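Local atomic coordinates of putative aliphatic sulfonates-binding protein (Escherichia coli, PDB entry 2X26), a protein that probably serves as the periplasmic binding protein that captures aliphatic sulfonates for an ABC-type transporter. Residues K98-L103 / R125-K130; A109-S114 / A157-Y162; E256-Q261 / D279-I284. One frame throughout, in Å; residues are numbered along the deposited sequence.

The three contacts sample both lobes of a two-lobed type II periplasmic binding protein, each lobe built on a mixed five-stranded sheet. Contacts 1 and 2 belong to the same lobe, and helix 115-126 joins them: contact 2 holds the turn leading into it and contact 1 the end where it stops. Contact 2 is buried and mixes strand pairing, a bridging water and a tryptophan edge. Contact 1, about 18 Å away between centres, lies toward the surface and is made of aliphatic side chains meeting each other and the backbone. Contact 3, partly buried, packs helix 255-270 of the other lobe against a 3-10 turn, through aliphatic contacts and a guanidinium laid on the helix.

Contact 1: residues K98-L103 / R125-K130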
loop_
_atom_site.group_PDB
_atom_site.type_symbol
_atom_site.label_atom_id
_atom_site.label_comp_id
_atom_site.label_asym_id
_atom_site.label_seq_id
_atom_site.Cartn_x
_atom_site.Cartn_y
_atom_site.Cartn_z
ATOM N N LYS A 98 22.314 2.665 -19.888
ATOM C CA LYS A 98 21.365 1.827 -20.615
ATOM C C LYS A 98 20.879 0.653 -19.780
ATOM O O LYS A 98 19.814 0.093 -20.061
ATOM C CB LYS A 98 21.952 1.353 -21.955
ATOM C CG LYS A 98 20.896 0.867 -22.971
ATOM C CD LYS A 98 21.225 1.336 -24.417
ATOM C CE LYS A 98 20.261 0.689 -25.420
ATOM N NZ LYS A 98 20.917 0.471 -26.734
ATOM N N THR A 99 21.635 0.297 -18.737
ATOM C CA THR A 99 21.259 -0.821 -17.861
ATOM C C THR A 99 21.465 -0.433 -16.415
ATOM O O THR A 99 22.142 0.537 -16.123
ATOM C CB THR A 99 22.149 -2.060 -18.113
ATOM O OG1 THR A 99 23.502 -1.712 -17.825
ATOM C CG2 THR A 99 21.999 -2.564 -19.538
ATOM N N VAL A 100 20.934 -1.216 -15.487
ATOM C CA VAL A 100 21.163 -0.902 -14.062
ATOM C C VAL A 100 22.653 -0.973 -13.688
ATOM O O VAL A 100 23.165 -0.214 -12.877
ATOM C CB VAL A 100 20.357 -1.882 -13.175
ATOM C CG1 VAL A 100 20.772 -1.702 -11.745
ATOM C CG2 VAL A 100 18.866 -1.577 -13.345
ATOM N N ALA A 101 23.336 -1.918 -14.295
ATOM C CA ALA A 101 24.782 -2.009 -14.146
ATOM C C ALA A 101 25.479 -0.695 -14.477
ATOM O O ALA A 101 26.490 -0.371 -13.857
ATOM C CB ALA A 101 25.317 -3.145 -15.001
ATOM N N ASP A 102 24.944 0.063 -15.430
ATOM C CA ASP A 102 25.586 1.314 -15.804
ATOM C C ASP A 102 25.495 2.387 -14.722
ATOM O O ASP A 102 26.191 3.399 -14.801
ATOM C CB ASP A 102 25.041 1.872 -17.105
ATOM C CG ASP A 102 25.385 1.032 -18.283
ATOM O OD1 ASP A 102 26.393 0.270 -18.222
ATOM O OD2 ASP A 102 24.626 1.115 -19.276
ATOM N N LEU A 103 24.672 2.163 -13.700
ATOM C CA LEU A 103 24.624 3.107 -12.575
ATOM C C LEU A 103 25.865 3.110 -11.688
ATOM O O LEU A 103 26.032 4.014 -10.894
ATOM C CB LEU A 103 23.404 2.875 -11.700
ATOM C CG LEU A 103 22.066 3.142 -12.392
ATOM C CD1 LEU A 103 20.994 2.593 -11.565
ATOM C CD2 LEU A 103 21.817 4.592 -12.584
ATOM N N ARG A 125 21.426 -5.362 -6.756
ATOM C CA ARG A 125 21.886 -6.718 -6.425
ATOM C C ARG A 125 21.872 -7.637 -7.649
ATOM O O ARG A 125 22.810 -8.436 -7.830
ATOM C CB ARG A 125 21.072 -7.360 -5.288
ATOM C CG ARG A 125 21.593 -8.751 -4.848
ATOM C CD ARG A 125 21.054 -9.186 -3.465
ATOM N NE ARG A 125 19.590 -9.192 -3.450
ATOM C CZ ARG A 125 18.817 -9.409 -2.386
ATOM N NH1 ARG A 125 19.345 -9.668 -1.193
ATOM N NH2 ARG A 125 17.496 -9.378 -2.536
ATOM N N GLN A 126 20.844 -7.513 -8.478
ATOM C CA GLN A 126 20.793 -8.282 -9.733
ATOM C C GLN A 126 22.001 -8.016 -10.605
ATOM O O GLN A 126 22.507 -8.942 -11.246
ATOM C CB GLN A 126 19.571 -7.922 -10.587
ATOM C CG GLN A 126 18.299 -8.451 -10.125
ATOM C CD GLN A 126 17.208 -8.323 -11.174
ATOM O OE1 GLN A 126 17.123 -7.304 -11.901
ATOM N NE2 GLN A 126 16.318 -9.310 -11.204
ATOM N N ALA A 127 22.429 -6.738 -10.658
ATOM C CA ALA A 127 23.520 -6.300 -11.515
ATOM C C ALA A 127 24.884 -6.447 -10.808
ATOM O O ALA A 127 25.946 -5.985 -11.298
ATOM C CB ALA A 127 23.253 -4.820 -11.948
ATOM N N GLY A 128 24.871 -7.128 -9.665
ATOM C CA GLY A 128 26.096 -7.459 -8.924
ATOM C C GLY A 128 26.664 -6.235 -8.236
ATOM O O GLY A 128 27.889 -6.109 -8.153
ATOM N N LEU A 129 25.784 -5.346 -7.752
ATOM C CA LEU A 129 26.204 -4.105 -7.095
ATOM C C LEU A 129 25.600 -3.934 -5.710
ATOM O O LEU A 129 24.570 -4.545 -5.394
ATOM C CB LEU A 129 25.875 -2.888 -7.959
ATOM C CG LEU A 129 26.464 -2.835 -9.382
ATOM C CD1 LEU A 129 25.887 -1.648 -10.155
ATOM C CD2 LEU A 129 28.013 -2.756 -9.392
ATOM N N LYS A 130 26.253 -3.113 -4.883
ATOM C CA LYS A 130 25.711 -2.754 -3.574
ATOM C C LYS A 130 25.612 -1.213 -3.468
ATOM O O LYS A 130 26.070 -0.507 -4.366
ATOM C CB LYS A 130 26.637 -3.303 -2.480
ATOM C CG LYS A 130 26.614 -4.835 -2.273
ATOM C CD LYS A 130 27.483 -5.188 -1.059
ATOM C CE LYS A 130 27.304 -6.653 -0.632
ATOM N NZ LYS A 130 28.005 -7.675 -1.505
#
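Val100 and Ala101 pack against Ala127 and Leu129 just where a Schellman motif ends helix 115-126. Ahead of them, the loop is tied by Asp102, whose OD2 takes two backbone donors. Lys98 N reaches Asp102 OD2 at 2.8 Å on its anti lone pair, while Thr99 N, 3.1 Å from the same oxygen, comes from above the carboxylate plane. Thr99 O in turn accepts from Asp102 N, which starts the 3-10 turn. Val100 follows, its CG1 set anti to the backbone N (chi1 171°), and this methyl meets Ala127 CB at 4.0 Å; the same side chain also touches Leu124 and Lys176. Ala101 sits against Ala127 through both backbone and side chain, its N lying 3.7 Å from Ala127 CB. Beyond it, Leu103 N closes the 3-10 turn on Val100 O and its side chain leans on Leu175. On the helix side, Gly128 is the C-prime residue with positive phi, its N bonded to Arg125 O; Leu129 N bonds back to Leu124 O, and the Leu129 side chain also faces the loop. Leu129 CD1 rests near two carbonyl oxygens, 4.1 Å from Val100 O and 4.0 Å from Ala101 O.

Contact 2: residues A109-S114 / A157-Y162; sequences AFQKGS and AIWDPY
The Trp159 indole meets Ser114 at its six-membered edge: Ser114 OG lies near the ring plane, 3.6 Å from Trp159 CZ3, with Ser114 CB beside it. One face of the indole carries Ile158 CD1, offset toward the rim, and the amide nitrogen of Gln111 approaches CH2 obliquely. Trp159 CG stands between its backbone N and carbonyl carbon (chi1 54°), a torsion that swings the ring across to the turn. The Tyr162 ring receives Trp159 O at its edge, in plane. The Phe110 ring leads away from the contact, meeting Tyr138, Phe131 and His117, and leaves its CB 4.0 Å from Ala157 CB.

The backbones of strands 107-110 and 155-159, which lead to these side chains, run parallel in one sheet. Ala157 N donates to Ala109 O at 2.9 Å in a nearly straight bond (166° at the hydrogen). One step on the strands part, and a water takes the place of the next direct bond, accepting from Gln111 N at 3.0 Å and donating to Ala157 O at 2.7 Å. A type II turn from Gln111 to Ser114, with Gly113 at positive phi, then leads into helix 115-126. Gln111 O is gripped twice from one face, by Ser114 N and by Ser114 OG at 2.7 Å, and Ser114 OG also N-caps the helix through weak bonds from Ser116 N and His117 N. With alanine in place of Ser114, Gln111 O would probably lose one of its two donors and the first amides of the helix their weak cap, leaving the turn freer to move. The buried hydroxyl thus serves turn, helix start and indole edge together, at the strand ends that in this fold generally face the ligand cleft.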
loop_
_atom_site.group_PDB
_atom_site.type_symbol
_atom_site.label_atom_id
_atom_site.label_comp_id
_atom_site.label_asym_id
_atom_site.label_seq_id
_atom_site.Cartn_x
_atom_site.Cartn_y
_atom_site.Cartn_z
ATOM N N ALA A 109 18.997 9.381 -6.791
ATOM C CA ALA A 109 18.132 9.949 -5.775
ATOM C C ALA A 109 16.973 9.002 -5.479
ATOM O O ALA A 109 16.442 8.387 -6.407
ATOM C CB ALA A 109 17.579 11.258 -6.258
ATOM N N PHE A 110 16.581 8.924 -4.207
ATOM C CA PHE A 110 15.376 8.180 -3.746
ATOM C C PHE A 110 15.147 8.473 -2.272
ATOM O O PHE A 110 16.080 8.908 -1.593
ATOM C CB PHE A 110 15.561 6.664 -3.918
ATOM C CG PHE A 110 16.764 6.106 -3.165
ATOM C CD1 PHE A 110 16.616 5.470 -1.921
ATOM C CD2 PHE A 110 18.049 6.254 -3.691
ATOM C CE1 PHE A 110 17.753 4.981 -1.239
ATOM C CE2 PHE A 110 19.176 5.799 -2.994
ATOM C CZ PHE A 110 19.008 5.154 -1.780
ATOM N N GLN A 111 13.970 8.130 -1.747
ATOM C CA GLN A 111 13.668 8.347 -0.331
ATOM C C GLN A 111 14.165 7.196 0.538
ATOM O O GLN A 111 13.865 6.028 0.281
ATOM C CB GLN A 111 12.150 8.575 -0.106
ATOM C CG GLN A 111 11.862 8.980 1.346
ATOM C CD GLN A 111 10.385 9.316 1.574
ATOM O OE1 GLN A 111 9.965 10.449 1.440
ATOM N NE2 GLN A 111 9.630 8.334 1.972
ATOM N N LYS A 112 14.953 7.511 1.573
ATOM C CA LYS A 112 15.486 6.453 2.433
ATOM C C LYS A 112 14.333 5.680 3.066
ATOM O O LYS A 112 13.361 6.279 3.562
ATOM C CB LYS A 112 16.422 7.007 3.542
ATOM C CG LYS A 112 17.089 5.866 4.355
ATOM C CD LYS A 112 18.094 6.388 5.419
ATOM C CE LYS A 112 18.268 5.325 6.525
ATOM N NZ LYS A 112 19.342 5.655 7.499
ATOM N N GLY A 113 14.445 4.349 3.055
ATOM C CA GLY A 113 13.488 3.522 3.766
ATOM C C GLY A 113 12.210 3.277 2.997
ATOM O O GLY A 113 11.338 2.569 3.488
ATOM N N SER A 114 12.103 3.850 1.796
ATOM C CA SER A 114 10.852 3.780 0.996
ATOM C C SER A 114 10.796 2.533 0.076
ATOM O O SER A 114 11.763 1.761 -0.034
ATOM C CB SER A 114 10.734 5.040 0.139
ATOM O OG SER A 114 11.676 4.963 -0.909
ATOM N N ALA A 157 14.887 7.007 -8.441
ATOM C CA ALA A 157 14.044 5.832 -8.196
ATOM C C ALA A 157 12.825 6.339 -7.454
ATOM O O ALA A 157 12.952 6.993 -6.407
ATOM C CB ALA A 157 14.812 4.791 -7.384
ATOM N N ILE A 158 11.649 6.112 -8.039
ATOM C CA ILE A 158 10.398 6.728 -7.567
ATOM C C ILE A 158 9.163 5.931 -7.961
ATOM O O ILE A 158 9.208 5.081 -8.862
ATOM C CB ILE A 158 10.305 8.223 -8.120
ATOM C CG1 ILE A 158 9.195 9.042 -7.411
ATOM C CG2 ILE A 158 10.192 8.232 -9.629
ATOM C CD1 ILE A 158 9.403 9.204 -5.900
ATOM N N TRP A 159 8.058 6.171 -7.237
ATOM C CA TRP A 159 6.783 5.519 -7.473
ATOM C C TRP A 159 5.781 6.432 -8.201
ATOM O O TRP A 159 6.006 7.638 -8.365
ATOM C CB TRP A 159 6.188 5.040 -6.145
ATOM C CG TRP A 159 6.060 6.114 -5.099
ATOM C CD1 TRP A 159 4.983 6.887 -4.848
ATOM C CD2 TRP A 159 7.077 6.504 -4.136
ATOM N NE1 TRP A 159 5.242 7.754 -3.786
ATOM C CE2 TRP A 159 6.519 7.518 -3.326
ATOM C CE3 TRP A 159 8.382 6.044 -3.856
ATOM C CZ2 TRP A 159 7.235 8.129 -2.258
ATOM C CZ3 TRP A 159 9.083 6.641 -2.777
ATOM C CH2 TRP A 159 8.522 7.676 -2.026
ATOM N N ASP A 160 4.698 5.836 -8.670
ATOM C CA ASP A 160 3.586 6.600 -9.264
ATOM C C ASP A 160 2.792 7.273 -8.135
ATOM O O ASP A 160 2.556 6.662 -7.070
ATOM C CB ASP A 160 2.691 5.614 -10.015
ATOM C CG ASP A 160 2.649 5.836 -11.504
ATOM O OD1 ASP A 160 3.028 6.950 -11.962
ATOM O OD2 ASP A 160 2.109 4.897 -12.200
ATOM N N PRO A 161 2.264 8.471 -8.381
ATOM C CA PRO A 161 2.134 9.154 -9.693
ATOM C C PRO A 161 3.282 10.101 -10.088
ATOM O O PRO A 161 3.221 10.715 -11.159
ATOM C CB PRO A 161 0.861 10.001 -9.480
ATOM C CG PRO A 161 1.020 10.465 -8.017
ATOM C CD PRO A 161 1.352 9.085 -7.381
ATOM N N TYR A 162 4.321 10.211 -9.267
ATOM C CA TYR A 162 5.467 11.038 -9.630
ATOM C C TYR A 162 6.059 10.553 -10.949
ATOM O O TYR A 162 6.494 11.356 -11.770
ATOM C CB TYR A 162 6.572 10.933 -8.574
ATOM C CG TYR A 162 6.181 11.473 -7.203
ATOM C CD1 TYR A 162 5.949 10.608 -6.148
ATOM C CD2 TYR A 162 6.086 12.835 -6.967
ATOM C CE1 TYR A 162 5.596 11.075 -4.891
ATOM C CE2 TYR A 162 5.721 13.322 -5.690
ATOM C CZ TYR A 162 5.505 12.407 -4.662
ATOM O OH TYR A 162 5.195 12.852 -3.391
HETATM O O HOH W 1 11.986 7.757 -4.004
#

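Contact 3: residues E256-Q261 / D279-I284; sequences EVAALQ and DIRQRI
Aliphatic packing between Gln261 and Ile280 makes up one side of the contact, the two side chains crossing at about a right angle. Gln261 CG lies 3.7 Å from Ile280 CG2 and 4.0 Å from Ile280 CD1, so the glutamine meets the isoleucine with its methylenes. Nearby, Ala258 CB faces the 3-10 turn and touches Arg281 CG at 3.9 Å; Ile284 also approaches this methyl, though too closely in the model to be trusted.

The charged group behaves differently. Arg281 runs extended from CG to NE (chi3 -176°), which carries its guanidinium along the helix surface until one face lies over Ala259 N. Its NH2 comes 3.6 Å from Ala259 CB, a van der Waals contact.

Polar ends are settled elsewhere. A bend at chi2 (70°) leaves Gln261 CG against Ile280 while NE2 goes to Asp61 O and Tyr76 OH; Ile280 N binds Gln262 OE1 of the same helix. Arg283, in the turn, reaches Ala72 O.

The turn and helix 255-270 thus pack on each other and both on strand 74-80, the helix also reaching strand 186-191; their sheet has the 2-1-3-5-4 strand order characteristic of type II periplasmic binding proteins.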
loop_
_atom_site.group_PDB
_atom_site.type_symbol
_atom_site.label_atom_id
_atom_site.label_comp_id
_atom_site.label_asym_id
_atom_site.label_seq_id
_atom_site.Cartn_x
_atom_site.Cartn_y
_atom_site.Cartn_z
ATOM N N GLU A 256 2.915 -17.905 0.001
ATOM C CA GLU A 256 3.849 -17.329 -0.969
ATOM C C GLU A 256 4.098 -15.837 -0.686
ATOM O O GLU A 256 5.252 -15.356 -0.658
ATOM C CB GLU A 256 3.331 -17.528 -2.405
ATOM C CG GLU A 256 4.275 -17.021 -3.463
ATOM C CD GLU A 256 3.791 -17.241 -4.898
ATOM O OE1 GLU A 256 3.084 -18.242 -5.164
ATOM O OE2 GLU A 256 4.145 -16.404 -5.758
ATOM N N VAL A 257 3.025 -15.109 -0.464
ATOM C CA VAL A 257 3.163 -13.658 -0.219
ATOM C C VAL A 257 3.897 -13.472 1.116
ATOM O O VAL A 257 4.786 -12.618 1.266
ATOM C CB VAL A 257 1.792 -12.968 -0.230
ATOM C CG1 VAL A 257 1.932 -11.536 0.228
ATOM C CG2 VAL A 257 1.187 -13.006 -1.672
ATOM N N ALA A 258 3.536 -14.299 2.102
ATOM C CA ALA A 258 4.191 -14.196 3.400
ATOM C C ALA A 258 5.689 -14.345 3.268
ATOM O O ALA A 258 6.425 -13.621 3.927
ATOM C CB ALA A 258 3.676 -15.279 4.354
ATOM N N ALA A 259 6.121 -15.347 2.488
ATOM C CA ALA A 259 7.530 -15.605 2.266
ATOM C C ALA A 259 8.197 -14.433 1.580
ATOM O O ALA A 259 9.358 -14.110 1.904
ATOM C CB ALA A 259 7.732 -16.901 1.447
ATOM N N LEU A 260 7.512 -13.808 0.609
ATOM C CA LEU A 260 8.125 -12.609 -0.056
ATOM C C LEU A 260 8.258 -11.473 0.932
ATOM O O LEU A 260 9.265 -10.753 0.934
ATOM C CB LEU A 260 7.352 -12.112 -1.288
ATOM C CG LEU A 260 7.269 -13.137 -2.409
ATOM C CD1 LEU A 260 6.110 -12.791 -3.355
ATOM C CD2 LEU A 260 8.627 -13.185 -3.150
ATOM N N GLN A 261 7.233 -11.298 1.771
ATOM C CA GLN A 261 7.282 -10.188 2.764
ATOM C C GLN A 261 8.389 -10.504 3.773
ATOM O O GLN A 261 9.094 -9.586 4.233
ATOM C CB GLN A 261 5.920 -9.971 3.437
ATOM C CG GLN A 261 5.839 -8.834 4.449
ATOM C CD GLN A 261 5.911 -7.468 3.849
ATOM O OE1 GLN A 261 6.232 -7.277 2.674
ATOM N NE2 GLN A 261 5.532 -6.498 4.642
ATOM N N ASP A 279 8.905 -11.849 12.676
ATOM C CA ASP A 279 8.300 -13.091 12.226
ATOM C C ASP A 279 7.037 -12.711 11.435
ATOM O O ASP A 279 5.953 -12.617 12.018
ATOM C CB ASP A 279 7.913 -13.945 13.445
ATOM C CG ASP A 279 7.351 -15.315 13.054
ATOM O OD1 ASP A 279 7.192 -15.586 11.839
ATOM O OD2 ASP A 279 7.081 -16.130 13.967
ATOM N N ILE A 280 7.153 -12.477 10.124
ATOM C CA ILE A 280 6.000 -11.960 9.381
ATOM C C ILE A 280 4.779 -12.884 9.479
ATOM O O ILE A 280 3.643 -12.399 9.593
ATOM C CB ILE A 280 6.328 -11.715 7.861
ATOM C CG1 ILE A 280 7.384 -10.606 7.738
ATOM C CG2 ILE A 280 5.012 -11.452 6.985
ATOM C CD1 ILE A 280 6.881 -9.284 8.286
ATOM N N ARG A 281 5.014 -14.202 9.449
ATOM C CA ARG A 281 3.897 -15.122 9.479
ATOM C C ARG A 281 3.047 -15.015 10.746
ATOM O O ARG A 281 1.859 -15.259 10.675
ATOM C CB ARG A 281 4.355 -16.561 9.271
ATOM C CG ARG A 281 4.800 -16.791 7.810
ATOM C CD ARG A 281 5.662 -18.017 7.760
ATOM N NE ARG A 281 6.220 -18.286 6.446
ATOM C CZ ARG A 281 7.429 -17.898 6.036
ATOM N NH1 ARG A 281 8.213 -17.168 6.823
ATOM N NH2 ARG A 281 7.852 -18.253 4.832
ATOM N N GLN A 282 3.641 -14.618 11.872
ATOM C CA GLN A 282 2.901 -14.436 13.137
ATOM C C GLN A 282 1.874 -13.282 13.026
ATOM O O GLN A 282 0.873 -13.248 13.769
ATOM C CB GLN A 282 3.914 -14.183 14.295
ATOM C CG GLN A 282 3.359 -14.230 15.756
ATOM C CD GLN A 282 2.659 -12.956 16.259
ATOM O OE1 GLN A 282 2.999 -11.807 15.886
ATOM N NE2 GLN A 282 1.673 -13.161 17.133
ATOM N N ARG A 283 2.125 -12.361 12.082
ATOM C CA ARG A 283 1.296 -11.178 11.873
ATOM C C ARG A 283 0.261 -11.361 10.760
ATOM O O ARG A 283 -0.419 -10.404 10.422
ATOM C CB ARG A 283 2.159 -9.941 11.552
ATOM C CG ARG A 283 3.170 -9.557 12.634
ATOM C CD ARG A 283 2.501 -9.152 13.947
ATOM N NE ARG A 283 3.347 -8.212 14.700
ATOM C CZ ARG A 283 4.423 -8.551 15.410
ATOM N NH1 ARG A 283 4.833 -9.814 15.455
ATOM N NH2 ARG A 283 5.116 -7.615 16.064
ATOM N N ILE A 284 0.158 -12.564 10.182
ATOM C CA ILE A 284 -0.825 -12.829 9.139
ATOM C C ILE A 284 -2.162 -13.240 9.779
ATOM O O ILE A 284 -2.194 -14.145 10.615
ATOM C CB ILE A 284 -0.262 -13.816 8.080
ATOM C CG1 ILE A 284 0.774 -13.063 7.237
ATOM C CG2 ILE A 284 -1.356 -14.317 7.151
ATOM C CD1 ILE A 284 1.588 -13.914 6.355
#